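Protein of unknown function VPA0982 (PDB 2QIP) is of unknown function in detail but carries a NYN domain of the PIN clan and may therefore act as a nuclease on RNA. Local coordinates at residues A[27-32]-A[141-146]; A[13-18]-A[52-57]. All blocks are in the same frame, centred on the assembly; numbering follows the deposited sequence.

Contact 1 (A[27-32]-A[141-146]); sequences EAYRSN and VPRLTS
The C-terminal turn of helix 18-29 meets the loop that leaves strand 135-140 of the NYN domain, and A28 and Y29 carry most of the touching against V141, R143 and L144. The loop folds into a short 3-10 turn at 142-144, where P142 suits the first position because it brings no N-H that would need a partner. A28 is small enough to sit in the middle: its CB lies 3.6 Å from V141 CG1, with R143 CD and L144 CD1 also packed around it. The same methyl covers one face of the Y29 ring over its centre. Y29 reaches across with its far end, CE2 and OH lying beside V141 CG1 while OH also comes 3.8 Å from P142 CD. With CG beside its own backbone N (chi1 -51°), the ring is carried back over A28. CG and CD of R143 pass A28 CB; the bend at chi3 (89°) then turns the guanidinium so that NH1 ends 4.0 Å from Y29 CE1. The guanidinium plane stands 83° from the ring plane, and CE1 lies at its edge. In one of its two conformers the extended E27 chain lies against both methyls of L144. A water links the Y29 hydroxyl to the backbone N-H of R143, giving a hydrogen to OH at 3.0 Å and accepting one from R143 N. Y29 OH is also hydrogen-bonded to I159 O, tying the helix end to the segment after strand 155-158. Within the loop V141 O takes T145 OG1 and L144 N from opposite faces of its plane, which probably steadies the turn. The contact is thus apolar packing with a water-bridged polar rim, and a tyrosine supplies both the flat surface and the hydroxyl it requires.

Contact 2 (A[13-18]-A[52-57]); sequences AILVDV and KAYAIA
Parallel backbone hydrogen bonds join I14, V16 and V18 to K52 and Y54, for strands 10-17 and 46-55 are neighbours inside the sheet, 46-55 lying next to the outer strand 76-79. The axes of strands 13-17 and 52-55 approach to 4.8 Å. K52 N gives its hydrogen to I14 O, V16 N to K52 O, and Y54 N to V16 O at 2.8 Å, so V16 uses both its N-H and its carbonyl on this one neighbour. The fourth bond, V18 N to Y54 O at 3.1 Å, is more bent (143° at the hydrogen), for here the first strand has ended and V18 opens helix 18-29. A water gives hydrogens to D17 OD1 and Y54 O, so Y54 O receives two.

Apolar packing begins on the face of L15 and Y54, where the leucine's CD2 lies obliquely against the tyrosine's far end, 3.6 Å from OH and 3.8 Å from CE2. Chi1 of -65° places the Y54 ring beside its own backbone N, with V16 O at the ring edge, in its plane, 3.4 Å from CD2. Beyond the strand end V18 CG2 packs on A53 CB at 3.8 Å, A53 sharing its face with V16, and V18 CB meets A55 CB, small alanines fitting against a branched valine.

Polar ends find partners beyond the two strands: Y54 OH bonds to D101 on helix 95-105, and D17 OD2 to S116. The chemistry implies a buried, hydrogen-bonded strand pair whose carboxylate, D17, is held at the strand's C-terminal end by S116 and water, the edge where Rossmann-like folds commonly place functional groups.

Contact 2 is core and contact 1 lies toward the surface, their centres about 17 Å apart and their nearest atoms about 9 Å, without touching. They are joined by one continuous piece of chain: strand 10-17 passes into helix 18-29 through the turn at D17, and the helix's first residue closes the strand pairing of contact 2 while its last turn packs in contact 1. Direct backbone hydrogen bonds define 13-18 with 52-57, as expected between sheet neighbours, whereas 27-32 with 141-146 relies on side-chain packing and a bridging water. A tyrosine serves each, bonded outward to a carboxylate in the core and to a backbone carbonyl near the surface. The second subunit reaches only contact 1.

Contact 1 (A[27-32]-A[141-146])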
ATOM      1  N   GLU A  27      19.290 -13.316  -1.093  1.00 20.49           N
ATOM      2  CA  GLU A  27      20.253 -12.496  -1.836  0.50 21.17           C
ATOM      3  C   GLU A  27      21.480 -12.136  -1.003  1.00 21.26           C
ATOM      4  O   GLU A  27      22.624 -12.228  -1.487  1.00 21.60           O
ATOM      5  CB  GLU A  27      19.589 -11.229  -2.392  0.50 21.28           C
ATOM      6  CG  GLU A  27      20.538 -10.292  -3.143  0.50 23.00           C
ATOM      7  CD  GLU A  27      19.840  -9.080  -3.746  0.50 22.31           C
ATOM      8  OE1 GLU A  27      18.591  -9.077  -3.833  0.50 23.90           O
ATOM      9  OE2 GLU A  27      20.550  -8.128  -4.146  0.50 24.75           O
ATOM     10  N   ALA A  28      21.262 -11.729   0.243  1.00 20.00           N
ATOM     11  CA  ALA A  28      22.379 -11.294   1.085  1.00 20.21           C
ATOM     12  C   ALA A  28      23.186 -12.428   1.699  1.00 20.64           C
ATOM     13  O   ALA A  28      24.395 -12.300   1.872  1.00 21.70           O
ATOM     14  CB  ALA A  28      21.865 -10.391   2.184  1.00 19.19           C
ATOM     15  N   TYR A  29      22.504 -13.513   2.066  1.00 20.43           N
ATOM     16  CA  TYR A  29      23.089 -14.543   2.908  1.00 21.32           C
ATOM     17  C   TYR A  29      22.966 -15.972   2.361  1.00 22.27           C
ATOM     18  O   TYR A  29      23.507 -16.897   2.964  1.00 23.57           O
ATOM     19  CB  TYR A  29      22.439 -14.505   4.292  1.00 20.62           C
ATOM     20  CG  TYR A  29      22.394 -13.153   4.953  1.00 19.96           C
ATOM     21  CD1 TYR A  29      23.556 -12.406   5.179  1.00 21.23           C
ATOM     22  CD2 TYR A  29      21.172 -12.630   5.411  1.00 18.25           C
ATOM     23  CE1 TYR A  29      23.504 -11.161   5.823  1.00 20.19           C
ATOM     24  CE2 TYR A  29      21.110 -11.401   6.039  1.00 19.28           C
ATOM     25  CZ  TYR A  29      22.269 -10.670   6.252  1.00 19.36           C
ATOM     26  OH  TYR A  29      22.202  -9.449   6.886  1.00 20.12           O
ATOM     27  N   ARG A  30      22.230 -16.151   1.266  1.00 23.66           N
ATOM     28  CA  ARG A  30      21.799 -17.494   0.800  1.00 25.11           C
ATOM     29  C   ARG A  30      21.376 -18.415   1.963  1.00 25.57           C
ATOM     30  O   ARG A  30      21.748 -19.595   2.039  1.00 26.09           O
ATOM     31  CB  ARG A  30      22.841 -18.139  -0.142  1.00 26.01           C
ATOM     32  CG  ARG A  30      22.911 -17.421  -1.499  1.00 29.43           C
ATOM     33  CD  ARG A  30      22.269 -18.182  -2.680  1.00 33.80           C
ATOM     34  NE  ARG A  30      20.843 -18.510  -2.553  1.00 40.30           N
ATOM     35  CZ  ARG A  30      20.022 -18.720  -3.586  1.00 31.82           C
ATOM     36  NH1 ARG A  30      20.464 -18.628  -4.836  1.00 44.72           N
ATOM     37  NH2 ARG A  30      18.744 -19.007  -3.377  1.00 44.24           N
ATOM     38  N   SER A  31      20.578 -17.840   2.864  1.00 25.47           N
ATOM     39  CA  SER A  31      20.100 -18.515   4.063  1.00 25.53           C
ATOM     40  C   SER A  31      18.646 -18.134   4.262  1.00 24.37           C
ATOM     41  O   SER A  31      18.152 -17.208   3.616  1.00 24.82           O
ATOM     42  CB  SER A  31      20.872 -18.043   5.291  1.00 26.66           C
ATOM     43  OG  SER A  31      22.251 -18.313   5.171  1.00 28.40           O
ATOM     44  N   ASN A  32      17.973 -18.869   5.143  1.00 22.80           N
ATOM     45  CA  ASN A  32      16.581 -18.586   5.473  1.00 21.45           C
ATOM     46  C   ASN A  32      16.462 -17.954   6.860  1.00 19.58           C
ATOM     47  O   ASN A  32      17.290 -18.183   7.751  1.00 19.49           O
ATOM     48  CB  ASN A  32      15.709 -19.854   5.401  1.00 22.19           C
ATOM     49  CG  ASN A  32      15.424 -20.322   3.966  1.00 24.81           C
ATOM     50  OD1 ASN A  32      15.600 -19.581   2.987  1.00 27.85           O
ATOM     51  ND2 ASN A  32      14.967 -21.562   3.847  1.00 26.28           N
ATOM     52  N   VAL A 141      17.090  -6.720   6.408  1.00 14.13           N
ATOM     53  CA  VAL A 141      18.464  -7.075   6.027  1.00 15.18           C
ATOM     54  C   VAL A 141      19.172  -5.748   5.692  1.00 15.41           C
ATOM     55  O   VAL A 141      18.773  -5.080   4.745  1.00 16.04           O
ATOM     56  CB  VAL A 141      18.450  -7.999   4.809  1.00 15.23           C
ATOM     57  CG1 VAL A 141      19.865  -8.200   4.281  1.00 16.94           C
ATOM     58  CG2 VAL A 141      17.827  -9.330   5.192  1.00 15.84           C
ATOM     59  N   PRO A 142      20.181  -5.342   6.498  1.00 16.08           N
ATOM     60  CA  PRO A 142      20.710  -3.972   6.318  1.00 16.98           C
ATOM     61  C   PRO A 142      21.146  -3.618   4.900  1.00 18.04           C
ATOM     62  O   PRO A 142      20.799  -2.532   4.418  1.00 18.30           O
ATOM     63  CB  PRO A 142      21.881  -3.909   7.296  1.00 17.95           C
ATOM     64  CG  PRO A 142      21.510  -4.872   8.355  1.00 16.93           C
ATOM     65  CD  PRO A 142      20.842  -6.031   7.623  1.00 16.36           C
ATOM     66  N   ARG A 143      21.847  -4.526   4.222  1.00 19.08           N
ATOM     67  CA  ARG A 143      22.396  -4.190   2.903  1.00 21.54           C
ATOM     68  C   ARG A 143      21.305  -4.090   1.816  1.00 19.98           C
ATOM     69  O   ARG A 143      21.564  -3.666   0.692  1.00 21.15           O
ATOM     70  CB  ARG A 143      23.564  -5.133   2.527  1.00 21.52           C
ATOM     71  CG  ARG A 143      23.159  -6.555   2.186  1.00 25.40           C
ATOM     72  CD  ARG A 143      24.370  -7.501   1.976  1.00 25.42           C
ATOM     73  NE  ARG A 143      24.831  -8.149   3.212  1.00 36.32           N
ATOM     74  CZ  ARG A 143      25.913  -7.786   3.904  1.00 29.40           C
ATOM     75  NH1 ARG A 143      26.258  -8.445   5.009  1.00 41.57           N
ATOM     76  NH2 ARG A 143      26.662  -6.765   3.495  1.00 42.29           N
ATOM     77  N   LEU A 144      20.066  -4.430   2.172  1.00 18.34           N
ATOM     78  CA  LEU A 144      18.953  -4.410   1.221  1.00 17.48           C
ATOM     79  C   LEU A 144      17.754  -3.627   1.735  1.00 16.59           C
ATOM     80  O   LEU A 144      16.699  -3.638   1.102  1.00 18.49           O
ATOM     81  CB  LEU A 144      18.548  -5.841   0.835  1.00 17.41           C
ATOM     82  CG  LEU A 144      19.643  -6.608   0.059  1.00 17.78           C
ATOM     83  CD1 LEU A 144      19.304  -8.088  -0.066  1.00 19.34           C
ATOM     84  CD2 LEU A 144      19.886  -5.986  -1.319  1.00 20.37           C
ATOM     85  N   THR A 145      17.942  -2.942   2.859  1.00 15.15           N
ATOM     86  CA  THR A 145      16.888  -2.127   3.471  1.00 15.12           C
ATOM     87  C   THR A 145      17.087  -0.658   3.149  1.00 14.94           C
ATOM     88  O   THR A 145      18.203  -0.123   3.241  1.00 15.03           O
ATOM     89  CB  THR A 145      16.861  -2.309   4.997  1.00 14.61           C
ATOM     90  OG1 THR A 145      16.509  -3.665   5.286  1.00 14.08           O
ATOM     91  CG2 THR A 145      15.829  -1.404   5.670  1.00 15.32           C
ATOM     92  N   SER A 146      15.997   0.000   2.773  1.00 13.98           N
ATOM     93  CA  SER A 146      16.045   1.423   2.474  1.00 13.77           C
ATOM     94  C   SER A 146      16.530   2.240   3.647  1.00 13.75           C
ATOM     95  O   SER A 146      15.981   2.099   4.742  1.00 13.48           O
ATOM     96  CB  SER A 146      14.634   1.872   2.148  1.00 14.14           C
ATOM     97  OG  SER A 146      14.566   3.272   2.033  1.00 16.27           O
TER
HETATM   98  O   HOH W   1      23.071  -7.081   5.239  1.00 25.46           O

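Contact 2 (A[13-18]-A[52-57])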
ATOM      1  N   ALA A  13       2.199  -5.146  17.839  1.00 10.42           N
ATOM      2  CA  ALA A  13       1.673  -5.845  16.666  1.00 10.78           C
ATOM      3  C   ALA A  13       2.849  -6.166  15.778  1.00 10.91           C
ATOM      4  O   ALA A  13       3.696  -5.301  15.574  1.00 12.54           O
ATOM      5  CB  ALA A  13       0.712  -4.960  15.904  1.00 11.77           C
ATOM      6  N   ILE A  14       2.871  -7.379  15.227  1.00 10.79           N
ATOM      7  CA  ILE A  14       3.949  -7.767  14.317  1.00 10.37           C
ATOM      8  C   ILE A  14       3.339  -7.992  12.936  1.00 10.78           C
ATOM      9  O   ILE A  14       2.303  -8.647  12.824  1.00 11.21           O
ATOM     10  CB  ILE A  14       4.648  -9.066  14.791  1.00 10.69           C
ATOM     11  CG1 ILE A  14       5.246  -8.900  16.191  1.00 12.36           C
ATOM     12  CG2 ILE A  14       5.744  -9.461  13.776  1.00 12.91           C
ATOM     13  CD1 ILE A  14       5.701 -10.192  16.820  1.00 13.99           C
ATOM     14  N   LEU A  15       3.985  -7.439  11.904  1.00  9.93           N
ATOM     15  CA  LEU A  15       3.595  -7.687  10.509  1.00 10.29           C
ATOM     16  C   LEU A  15       4.850  -8.097   9.756  1.00 10.39           C
ATOM     17  O   LEU A  15       5.813  -7.320   9.696  1.00 11.13           O
ATOM     18  CB  LEU A  15       3.000  -6.446   9.846  1.00 10.75           C
ATOM     19  CG  LEU A  15       1.653  -5.958  10.403  1.00 10.54           C
ATOM     20  CD1 LEU A  15       1.840  -5.000  11.596  1.00 11.84           C
ATOM     21  CD2 LEU A  15       0.867  -5.285   9.282  1.00 11.49           C
ATOM     22  N   VAL A  16       4.842  -9.317   9.217  1.00 10.98           N
ATOM     23  CA  VAL A  16       5.983  -9.824   8.443  1.00 11.34           C
ATOM     24  C   VAL A  16       5.692  -9.876   6.950  1.00 11.80           C
ATOM     25  O   VAL A  16       4.741 -10.516   6.521  1.00 12.19           O
ATOM     26  CB  VAL A  16       6.419 -11.232   8.913  1.00 12.15           C
ATOM     27  CG1 VAL A  16       7.693 -11.641   8.177  1.00 13.09           C
ATOM     28  CG2 VAL A  16       6.656 -11.252  10.424  1.00 13.45           C
ATOM     29  N   ASP A  17       6.543  -9.204   6.183  1.00 12.12           N
ATOM     30  CA  ASP A  17       6.472  -9.234   4.726  1.00 13.23           C
ATOM     31  C   ASP A  17       7.300 -10.476   4.333  1.00 13.27           C
ATOM     32  O   ASP A  17       8.520 -10.374   4.096  1.00 13.88           O
ATOM     33  CB  ASP A  17       7.102  -7.924   4.242  1.00 13.98           C
ATOM     34  CG  ASP A  17       7.036  -7.703   2.746  1.00 16.94           C
ATOM     35  OD1 ASP A  17       6.582  -8.564   1.972  1.00 18.49           O
ATOM     36  OD2 ASP A  17       7.478  -6.598   2.347  1.00 17.75           O
ATOM     37  N   VAL A  18       6.653 -11.653   4.311  1.00 12.99           N
ATOM     38  CA  VAL A  18       7.375 -12.920   4.147  1.00 13.77           C
ATOM     39  C   VAL A  18       8.167 -12.952   2.845  1.00 14.56           C
ATOM     40  O   VAL A  18       9.298 -13.424   2.842  1.00 15.73           O
ATOM     41  CB  VAL A  18       6.393 -14.129   4.236  1.00 13.47           C
ATOM     42  CG1 VAL A  18       7.062 -15.443   3.816  1.00 14.69           C
ATOM     43  CG2 VAL A  18       5.798 -14.241   5.655  1.00 13.97           C
ATOM     44  N   LYS A  52       0.948 -11.182  12.371  1.00 12.93           N
ATOM     45  CA  LYS A  52       0.533 -11.662  11.062  1.00 12.92           C
ATOM     46  C   LYS A  52       1.719 -11.780  10.127  1.00 11.84           C
ATOM     47  O   LYS A  52       2.599 -10.917  10.112  1.00 12.36           O
ATOM     48  CB  LYS A  52      -0.545 -10.728  10.481  1.00 13.24           C
ATOM     49  CG  LYS A  52      -1.881 -10.929  11.146  1.00 14.84           C
ATOM     50  CD  LYS A  52      -2.970 -10.017  10.621  1.00 19.04           C
ATOM     51  CE  LYS A  52      -4.271 -10.362  11.368  1.00 21.43           C
ATOM     52  NZ  LYS A  52      -5.416  -9.454  11.032  1.00 26.33           N
ATOM     53  N   ALA A  53       1.740 -12.874   9.367  1.00 11.71           N
ATOM     54  CA  ALA A  53       2.779 -13.155   8.385  1.00 11.76           C
ATOM     55  C   ALA A  53       2.112 -13.158   7.024  1.00 11.99           C
ATOM     56  O   ALA A  53       1.218 -13.973   6.767  1.00 12.60           O
ATOM     57  CB  ALA A  53       3.453 -14.514   8.670  1.00 12.39           C
ATOM     58  N   TYR A  54       2.527 -12.232   6.160  1.00 10.83           N
ATOM     59  CA  TYR A  54       1.870 -12.006   4.871  1.00 11.26           C
ATOM     60  C   TYR A  54       2.629 -12.777   3.804  1.00 11.25           C
ATOM     61  O   TYR A  54       3.764 -12.424   3.435  1.00 12.21           O
ATOM     62  CB  TYR A  54       1.863 -10.496   4.577  1.00 11.40           C
ATOM     63  CG  TYR A  54       1.006  -9.767   5.586  1.00 10.30           C
ATOM     64  CD1 TYR A  54      -0.319  -9.478   5.299  1.00 11.24           C
ATOM     65  CD2 TYR A  54       1.509  -9.398   6.840  1.00 11.26           C
ATOM     66  CE1 TYR A  54      -1.142  -8.838   6.217  1.00 10.71           C
ATOM     67  CE2 TYR A  54       0.685  -8.757   7.783  1.00 10.64           C
ATOM     68  CZ  TYR A  54      -0.637  -8.464   7.452  1.00 11.31           C
ATOM     69  OH  TYR A  54      -1.477  -7.840   8.378  1.00 11.99           O
ATOM     70  N   ALA A  55       1.997 -13.832   3.302  1.00 12.44           N
ATOM     71  CA  ALA A  55       2.672 -14.811   2.437  1.00 12.05           C
ATOM     72  C   ALA A  55       1.853 -15.064   1.179  1.00 12.89           C
ATOM     73  O   ALA A  55       0.753 -14.511   1.005  1.00 13.26           O
ATOM     74  CB  ALA A  55       2.877 -16.117   3.222  1.00 13.58           C
ATOM     75  N   ILE A  56       2.387 -15.927   0.312  1.00 13.70           N
ATOM     76  CA  ILE A  56       1.734 -16.278  -0.947  1.00 14.20           C
ATOM     77  C   ILE A  56       1.190 -17.700  -0.844  1.00 14.37           C
ATOM     78  O   ILE A  56       1.900 -18.618  -0.433  1.00 15.67           O
ATOM     79  CB  ILE A  56       2.725 -16.148  -2.133  1.00 14.94           C
ATOM     80  CG1 ILE A  56       3.325 -14.727  -2.166  1.00 15.92           C
ATOM     81  CG2 ILE A  56       2.057 -16.507  -3.472  1.00 15.82           C
ATOM     82  CD1 ILE A  56       2.288 -13.579  -2.322  1.00 18.44           C
ATOM     83  N   ALA A  57      -0.078 -17.876  -1.209  1.00 14.13           N
ATOM     84  CA  ALA A  57      -0.687 -19.205  -1.207  1.00 14.59           C
ATOM     85  C   ALA A  57       0.006 -20.153  -2.163  1.00 15.12           C
ATOM     86  O   ALA A  57       0.492 -19.744  -3.214  1.00 15.85           O
ATOM     87  CB  ALA A  57      -2.143 -19.101  -1.556  1.00 15.49           C
TER
HETATM   88  O   HOH W   2       5.091 -10.896   1.524  1.00 18.37           O